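Side-chain contacts in telomeric DNA-binding factor trf1 (Schizosaccharomyces pombe, PDB 6K5S), which probably binds telomeric DNA and carries an all-helical domain of the telomere repeat-binding factor (TRF) type: residues A92-A97 / G209-E214; E191-F196 / E200-V205. All coordinates share one frame; numbering follows the deposited sequence.

Interaction 1 (A92-A97 / G209-E214); sequences AAVYGA and GKFLSE
Tyr-95 and Leu-212 meet where the C-terminal end of helix 76-94 packs against helix 208-222 inside the all-helical TRF domain. Leu-212 lies over one face of the phenol ring: its CG is 4.2 Å from the centroid of the Tyr-95 ring and 28° off the ring normal, a CH-pi contact. The closest approach is at the rim, where CD2 of Leu-212 comes to 3.6 Å from CE1 of Tyr-95. The other branch turns to the backbone, with Leu-212 CD1 3.6 Å from the carbonyl O of Val-94. With chi1 at -134°, between the staggered positions, Leu-212 sends one methyl to the ring and the other to Val-94. Beside this pair, Val-94 CG1 touches the Phe-211 ring at its edge, 4.4 Å from CE2. With an alanine at Tyr-95, a gap would probably open beside Leu-212, depriving its CG of the ring face and its CD2 of the rim at CE1. Further out, Val-28, Ala-31 and Ser-32 of helix 28-36 also touch Tyr-95, while helix 122-141 packs on Phe-211. The chain leaves helix 76-94 through a Schellman motif: Gly-96 has positive phi (89°), its N bonds to Ala-93 O at 3.0 Å, and Ala-97 N bonds weakly to Ala-92 O. The contact buries Tyr-95 OH without a partner in the model, and Leu-212 CG lies 4.0 Å from that oxygen.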
# COMPACT_ATOMS: atom_id res chain seq x y z
N ALA A 92 -11.01 9.58 -8.78
CA ALA A 92 -9.81 9.43 -9.61
C ALA A 92 -10.19 9.19 -11.06
O ALA A 92 -9.53 9.71 -11.97
CB ALA A 92 -8.95 8.28 -9.10
N ALA A 93 -11.25 8.41 -11.30
CA ALA A 93 -11.77 8.25 -12.66
C ALA A 93 -12.12 9.60 -13.27
O ALA A 93 -11.77 9.88 -14.43
CB ALA A 93 -13.00 7.34 -12.68
N VAL A 94 -12.84 10.45 -12.53
CA VAL A 94 -13.30 11.70 -13.15
C VAL A 94 -12.16 12.70 -13.33
O VAL A 94 -12.24 13.57 -14.20
CB VAL A 94 -14.46 12.38 -12.40
CG1 VAL A 94 -15.76 11.54 -12.46
CG2 VAL A 94 -14.09 12.74 -10.99
N TYR A 95 -11.09 12.59 -12.55
CA TYR A 95 -9.91 13.40 -12.79
C TYR A 95 -8.92 12.73 -13.74
O TYR A 95 -7.87 13.31 -14.03
CB TYR A 95 -9.23 13.74 -11.46
CG TYR A 95 -9.74 15.02 -10.85
CD1 TYR A 95 -9.40 16.26 -11.39
CD2 TYR A 95 -10.59 15.00 -9.76
CE1 TYR A 95 -9.88 17.44 -10.85
CE2 TYR A 95 -11.07 16.17 -9.21
CZ TYR A 95 -10.70 17.39 -9.76
OH TYR A 95 -11.18 18.55 -9.22
N GLY A 96 -9.22 11.53 -14.23
CA GLY A 96 -8.39 10.88 -15.22
C GLY A 96 -7.26 10.03 -14.69
O GLY A 96 -6.54 9.42 -15.49
N ALA A 97 -7.10 9.94 -13.36
CA ALA A 97 -6.06 9.10 -12.78
C ALA A 97 -6.37 7.61 -12.96
O ALA A 97 -5.45 6.79 -12.95
CB ALA A 97 -5.90 9.44 -11.30
N GLY A 209 -15.77 21.46 -16.52
CA GLY A 209 -15.23 22.08 -15.32
C GLY A 209 -16.28 22.31 -14.25
O GLY A 209 -16.02 22.09 -13.07
N LYS A 210 -17.48 22.71 -14.66
CA LYS A 210 -18.55 22.86 -13.69
C LYS A 210 -18.94 21.52 -13.07
O LYS A 210 -19.20 21.45 -11.86
CB LYS A 210 -19.76 23.53 -14.34
CG LYS A 210 -20.77 24.04 -13.34
CD LYS A 210 -21.94 24.74 -14.03
CE LYS A 210 -23.24 23.99 -13.78
NZ LYS A 210 -23.56 23.93 -12.33
N PHE A 211 -18.98 20.45 -13.87
CA PHE A 211 -19.30 19.16 -13.25
C PHE A 211 -18.19 18.72 -12.31
O PHE A 211 -18.46 18.16 -11.24
CB PHE A 211 -19.56 18.09 -14.32
CG PHE A 211 -19.75 16.72 -13.74
CD1 PHE A 211 -20.89 16.41 -13.03
CD2 PHE A 211 -18.77 15.75 -13.86
CE1 PHE A 211 -21.08 15.15 -12.48
CE2 PHE A 211 -18.94 14.48 -13.31
CZ PHE A 211 -20.09 14.19 -12.62
N LEU A 212 -16.94 18.94 -12.71
CA LEU A 212 -15.83 18.59 -11.83
C LEU A 212 -15.99 19.28 -10.48
O LEU A 212 -15.89 18.65 -9.43
CB LEU A 212 -14.52 18.97 -12.50
CG LEU A 212 -13.32 18.03 -12.53
CD1 LEU A 212 -13.66 16.70 -13.18
CD2 LEU A 212 -12.20 18.71 -13.31
N SER A 213 -16.31 20.58 -10.51
CA SER A 213 -16.47 21.33 -9.28
C SER A 213 -17.67 20.83 -8.48
O SER A 213 -17.62 20.75 -7.25
CB SER A 213 -16.61 22.82 -9.59
OG SER A 213 -16.09 23.60 -8.53
N GLU A 214 -18.75 20.45 -9.17
CA GLU A 214 -19.90 19.89 -8.46
C GLU A 214 -19.51 18.62 -7.70
O GLU A 214 -19.87 18.46 -6.53
CB GLU A 214 -21.04 19.57 -9.44
CG GLU A 214 -21.56 20.74 -10.26
CD GLU A 214 -22.45 21.68 -9.47
OE1 GLU A 214 -22.98 21.25 -8.42
OE2 GLU A 214 -22.62 22.85 -9.91

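Interaction 2 (E191-F196 / E200-V205); sequences ERLANF and EALNEV
The backbones come nearest at Phe-196 and Leu-202, whose CA atoms are 7.7 Å apart, across a short helix-to-helix connection of the all-helical TRF domain in which the end of helix 177-195 folds against the 3-10 turn at 200-201 and the short helix 202-205. The Phe-196 ring meets three side chains of 200-205. Leu-202 CD2 sits over one face, 3.8 Å from the centroid and 23° off the normal, a CH-pi contact displaced toward the rim, where it approaches Phe-196 CG to 3.5 Å. CG of Phe-196 is anti to the backbone N (chi1 -170°), which carries the ring across to the second segment. There the methyl of Ala-201 meets the ring edge near its plane, at 3.9 Å from CE2. The other branch of Leu-202 faces helix 177-195, with its CD1 3.9 Å from Leu-193 CD2; Tyr-136 of helix 122-141 touches both leucines. Gln-199, in the connection, hydrogen-bonds through NE2 to the carbonyl O atoms of Leu-193 and Phe-196, tying the turn to the helix end. At the more exposed side of the contact, Val-205 approaches the ring obliquely, its CG2 3.6 Å from Phe-196 CZ.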
# COMPACT_ATOMS: atom_id res chain seq x y z
N GLU A 191 -35.25 15.46 -22.20
CA GLU A 191 -35.91 16.19 -23.27
C GLU A 191 -35.08 17.38 -23.71
O GLU A 191 -34.87 17.60 -24.91
CB GLU A 191 -37.30 16.64 -22.80
CG GLU A 191 -37.90 17.80 -23.61
CD GLU A 191 -39.42 17.83 -23.54
OE1 GLU A 191 -39.98 17.23 -22.59
OE2 GLU A 191 -40.06 18.45 -24.43
N ARG A 192 -34.58 18.18 -22.76
CA ARG A 192 -33.72 19.30 -23.13
C ARG A 192 -32.52 18.83 -23.93
O ARG A 192 -32.12 19.47 -24.92
CB ARG A 192 -33.27 20.07 -21.89
CG ARG A 192 -32.08 20.98 -22.15
CD ARG A 192 -31.99 22.13 -21.18
NE ARG A 192 -32.83 23.24 -21.60
CZ ARG A 192 -34.05 23.45 -21.13
NH1 ARG A 192 -34.76 24.48 -21.57
NH2 ARG A 192 -34.56 22.62 -20.23
N LEU A 193 -31.94 17.69 -23.55
CA LEU A 193 -30.76 17.21 -24.25
C LEU A 193 -31.12 16.74 -25.66
O LEU A 193 -30.37 17.00 -26.61
CB LEU A 193 -30.10 16.08 -23.45
CG LEU A 193 -29.33 16.54 -22.20
CD1 LEU A 193 -28.84 15.34 -21.43
CD2 LEU A 193 -28.17 17.48 -22.51
N ALA A 194 -32.26 16.06 -25.81
CA ALA A 194 -32.60 15.51 -27.12
C ALA A 194 -32.96 16.62 -28.11
O ALA A 194 -32.56 16.56 -29.28
CB ALA A 194 -33.75 14.51 -26.99
N ASN A 195 -33.67 17.64 -27.65
CA ASN A 195 -34.14 18.74 -28.48
C ASN A 195 -33.15 19.90 -28.60
O ASN A 195 -33.46 20.87 -29.29
CB ASN A 195 -35.46 19.28 -27.93
CG ASN A 195 -36.54 18.23 -27.89
OD1 ASN A 195 -37.27 18.10 -26.91
ND2 ASN A 195 -36.64 17.46 -28.97
N PHE A 196 -31.99 19.83 -27.95
CA PHE A 196 -31.05 20.93 -28.03
C PHE A 196 -30.39 20.99 -29.40
O PHE A 196 -30.13 19.97 -30.04
CB PHE A 196 -29.95 20.83 -26.98
CG PHE A 196 -29.10 22.07 -26.88
CD1 PHE A 196 -29.49 23.12 -26.07
CD2 PHE A 196 -27.94 22.20 -27.64
CE1 PHE A 196 -28.72 24.27 -25.98
CE2 PHE A 196 -27.18 23.35 -27.55
CZ PHE A 196 -27.57 24.38 -26.72
N GLU A 200 -23.43 19.96 -30.76
CA GLU A 200 -22.02 20.13 -30.45
C GLU A 200 -21.78 21.23 -29.43
O GLU A 200 -20.72 21.28 -28.80
CB GLU A 200 -21.25 20.40 -31.75
CG GLU A 200 -21.61 19.41 -32.89
CD GLU A 200 -22.71 19.93 -33.83
OE1 GLU A 200 -22.36 20.48 -34.91
OE2 GLU A 200 -23.91 19.79 -33.50
N ALA A 201 -22.76 22.10 -29.22
CA ALA A 201 -22.64 23.17 -28.23
C ALA A 201 -22.94 22.71 -26.81
O ALA A 201 -22.80 23.51 -25.88
CB ALA A 201 -23.58 24.32 -28.57
N LEU A 202 -23.36 21.45 -26.61
CA LEU A 202 -23.84 21.07 -25.29
C LEU A 202 -22.73 21.15 -24.24
O LEU A 202 -23.00 21.47 -23.08
CB LEU A 202 -24.45 19.67 -25.34
CG LEU A 202 -25.94 19.71 -25.73
CD1 LEU A 202 -26.51 18.31 -25.93
CD2 LEU A 202 -26.77 20.50 -24.72
N ASN A 203 -21.48 20.94 -24.63
CA ASN A 203 -20.43 21.00 -23.63
C ASN A 203 -20.13 22.43 -23.18
O ASN A 203 -19.57 22.62 -22.10
CB ASN A 203 -19.16 20.36 -24.15
CG ASN A 203 -18.66 21.01 -25.41
OD1 ASN A 203 -19.07 22.12 -25.75
ND2 ASN A 203 -17.78 20.32 -26.12
N GLU A 204 -20.47 23.44 -23.99
CA GLU A 204 -20.39 24.80 -23.48
C GLU A 204 -21.55 25.07 -22.53
O GLU A 204 -21.38 25.74 -21.51
CB GLU A 204 -20.38 25.80 -24.64
CG GLU A 204 -19.15 25.67 -25.53
CD GLU A 204 -18.98 26.84 -26.49
OE1 GLU A 204 -18.54 26.63 -27.64
OE2 GLU A 204 -19.31 27.98 -26.08
N VAL A 205 -22.72 24.49 -22.82
CA VAL A 205 -23.90 24.65 -21.98
C VAL A 205 -23.75 23.91 -20.66
O VAL A 205 -24.19 24.38 -19.60
CB VAL A 205 -25.13 24.17 -22.77
CG1 VAL A 205 -26.26 23.92 -21.86
CG2 VAL A 205 -25.51 25.17 -23.84

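Overall arrangement
The centres of the two contacts lie about 20 Å apart, and no side chain of one touches the other. Interaction 2 is local, with three residues between its segments, and is nested within the loop closed by interaction 1, whose segments are 112 residues apart at their closest ends. The chain runs from helix 76-94 through to helix 177-195, then helix 202-205 and, after two residues, helix 208-222. Helix 122-141 borders both sites. The centre of interaction 1, a buried contact, is about 9 Å from the centre of the chain; that of interaction 2, partly buried, about 22 Å. Interaction 1 joins helix 208-222 to the end of helix 76-94, while interaction 2 closes the turn just before helix 208-222; both are packing within one helical domain.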